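PDB 2DGD: 223aa long hypothetical arylmalonate decarboxylase from Sulfolobus tokodaii, which is of unconfirmed function but probably belongs to the arylmalonate decarboxylases, which remove carbon dioxide from disubstituted malonates. Local coordinates for residues A[69-74]-A[93-98]. Sequence-based numbering, arbitrary orientation.
Sequences IIIYGR and VIPEES
V93 lies alongside I71 as a parallel beta bridge, V93 N donating to I70 O (2.8 Å) and V93 O accepting from Y72 N, two residues on (2.9 Å). Both bonds are fairly straight, 158° and 166° at the hydrogen, and they make one isolated bridge, with V93 itself in a loop. Beta-branched I69, I71 and V93 suit such extended backbone, and their side chains meet on one face. I69 sends CG1 opposite its backbone N (chi1 -169°) and, with the chain extended, brings CD1 to 3.7 Å from V93 CG2. I71 and V93 point the same way, I71 CG1 lying 4.0 Å from V93 CB. Helix 202-214 packs against I69 and V93. The arrangement belongs to an alpha/beta fold of the Asp/Glu racemase clan: strand 69-72, at the edge of a parallel sheet, pairs with strand 6-13 on one side and meets V93 on the other. Y72 and I70 turn to the opposite face, against helix 49-63, and the Y72 hydroxyl bonds to Y76 O. Beyond the bridge, I94 occupies the N-cap position of helix 95-105, its carbonyl accepting from S98 N, and P95, lacking an N-H to satisfy, suits the first turn; P95 CD lies 4.1 Å from I71 CG2. A water bridges the diverging ends, donating to R74 O and accepting from E96 N.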
loop_
_atom_site.group_PDB
_atom_site.type_symbol
_atom_site.label_atom_id
_atom_site.label_comp_id
_atom_site.label_asym_id
_atom_site.label_seq_id
_atom_site.Cartn_x
_atom_site.Cartn_y
_atom_site.Cartn_z
ATOM N N ILE A 69 -12.549 -28.062 17.296
ATOM C CA ILE A 69 -11.594 -29.156 17.267
ATOM C C ILE A 69 -10.547 -28.812 18.311
ATOM O O ILE A 69 -10.378 -27.645 18.650
ATOM C CB ILE A 69 -10.935 -29.310 15.884
ATOM C CG1 ILE A 69 -10.168 -30.627 15.830
ATOM C CG2 ILE A 69 -9.990 -28.150 15.611
ATOM C CD1 ILE A 69 -9.687 -30.987 14.452
ATOM N N ILE A 70 -9.852 -29.818 18.828
ATOM C CA ILE A 70 -8.849 -29.583 19.857
ATOM C C ILE A 70 -7.490 -30.155 19.509
ATOM O O ILE A 70 -7.385 -31.244 18.960
ATOM C CB ILE A 70 -9.315 -30.164 21.214
ATOM C CG1 ILE A 70 -10.517 -29.362 21.718
ATOM C CG2 ILE A 70 -8.173 -30.153 22.215
ATOM C CD1 ILE A 70 -11.065 -29.825 23.028
ATOM N N ILE A 71 -6.447 -29.401 19.828
ATOM C CA ILE A 71 -5.077 -29.819 19.566
ATOM C C ILE A 71 -4.430 -30.120 20.904
ATOM O O ILE A 71 -4.507 -29.304 21.821
ATOM C CB ILE A 71 -4.245 -28.695 18.901
ATOM C CG1 ILE A 71 -4.812 -28.349 17.525
ATOM C CG2 ILE A 71 -2.791 -29.119 18.794
ATOM C CD1 ILE A 71 -4.100 -27.193 16.851
ATOM N N TYR A 72 -3.810 -31.293 21.016
ATOM C CA TYR A 72 -3.111 -31.679 22.239
ATOM C C TYR A 72 -1.671 -31.227 22.022
ATOM O O TYR A 72 -0.872 -31.936 21.417
ATOM C CB TYR A 72 -3.164 -33.194 22.435
ATOM C CG TYR A 72 -2.512 -33.657 23.717
ATOM C CD1 TYR A 72 -3.058 -33.325 24.955
ATOM C CD2 TYR A 72 -1.328 -34.398 23.694
ATOM C CE1 TYR A 72 -2.441 -33.716 26.142
ATOM C CE2 TYR A 72 -0.702 -34.795 24.872
ATOM C CZ TYR A 72 -1.264 -34.448 26.093
ATOM O OH TYR A 72 -0.652 -34.816 27.269
ATOM N N GLY A 73 -1.347 -30.038 22.514
ATOM C CA GLY A 73 -0.017 -29.496 22.310
ATOM C C GLY A 73 1.094 -29.897 23.248
ATOM O O GLY A 73 1.890 -29.058 23.654
ATOM N N ARG A 74 1.163 -31.172 23.597
ATOM C CA ARG A 74 2.217 -31.655 24.482
ATOM C C ARG A 74 2.816 -32.888 23.836
ATOM O O ARG A 74 2.255 -33.431 22.878
ATOM C CB ARG A 74 1.651 -32.032 25.849
ATOM C CG ARG A 74 0.838 -30.947 26.504
ATOM C CD ARG A 74 0.241 -31.435 27.805
ATOM N NE ARG A 74 1.269 -31.798 28.773
ATOM C CZ ARG A 74 1.014 -32.287 29.982
ATOM N NH1 ARG A 74 2.012 -32.585 30.800
ATOM N NH2 ARG A 74 -0.236 -32.485 30.374
ATOM N N VAL A 93 -6.234 -33.569 17.786
ATOM C CA VAL A 93 -5.113 -33.466 16.870
ATOM C C VAL A 93 -3.832 -33.594 17.679
ATOM O O VAL A 93 -3.576 -32.795 18.583
ATOM C CB VAL A 93 -5.091 -32.110 16.132
ATOM C CG1 VAL A 93 -3.781 -31.958 15.365
ATOM C CG2 VAL A 93 -6.256 -32.023 15.173
ATOM N N ILE A 94 -3.038 -34.610 17.366
ATOM C CA ILE A 94 -1.775 -34.819 18.056
ATOM C C ILE A 94 -0.690 -34.364 17.094
ATOM O O ILE A 94 -0.386 -35.051 16.128
ATOM C CB ILE A 94 -1.584 -36.305 18.431
ATOM C CG1 ILE A 94 -2.685 -36.725 19.409
ATOM C CG2 ILE A 94 -0.216 -36.517 19.071
ATOM C CD1 ILE A 94 -2.651 -38.184 19.783
ATOM N N PRO A 95 -0.097 -33.183 17.346
ATOM C CA PRO A 95 0.955 -32.634 16.485
ATOM C C PRO A 95 1.980 -33.629 15.941
ATOM O O PRO A 95 2.297 -33.598 14.751
ATOM C CB PRO A 95 1.575 -31.522 17.343
ATOM C CG PRO A 95 1.099 -31.806 18.739
ATOM C CD PRO A 95 -0.273 -32.349 18.546
ATOM N N GLU A 96 2.487 -34.512 16.796
ATOM C CA GLU A 96 3.474 -35.501 16.370
ATOM C C GLU A 96 2.934 -36.388 15.242
ATOM O O GLU A 96 3.642 -36.691 14.285
ATOM C CB GLU A 96 3.897 -36.357 17.568
ATOM C CG GLU A 96 4.988 -37.360 17.258
ATOM C CD GLU A 96 5.943 -37.556 18.424
ATOM O OE1 GLU A 96 6.729 -36.623 18.728
ATOM O OE2 GLU A 96 5.904 -38.645 19.035
ATOM N N GLU A 97 1.675 -36.798 15.356
ATOM C CA GLU A 97 1.053 -37.630 14.337
ATOM C C GLU A 97 0.760 -36.817 13.078
ATOM O O GLU A 97 0.730 -37.358 11.975
ATOM C CB GLU A 97 -0.244 -38.239 14.874
ATOM C CG GLU A 97 -0.051 -39.173 16.061
ATOM C CD GLU A 97 -1.333 -39.925 16.452
ATOM O OE1 GLU A 97 -1.272 -40.723 17.422
ATOM O OE2 GLU A 97 -2.391 -39.724 15.795
ATOM N N SER A 98 0.538 -35.518 13.249
ATOM C CA SER A 98 0.260 -34.621 12.129
ATOM C C SER A 98 1.517 -34.522 11.278
ATOM O O SER A 98 1.453 -34.527 10.047
ATOM C CB SER A 98 -0.118 -33.230 12.639
ATOM O OG SER A 98 -1.253 -33.282 13.479
HETATM O O HOH W 1 2.933 -33.886 19.999
#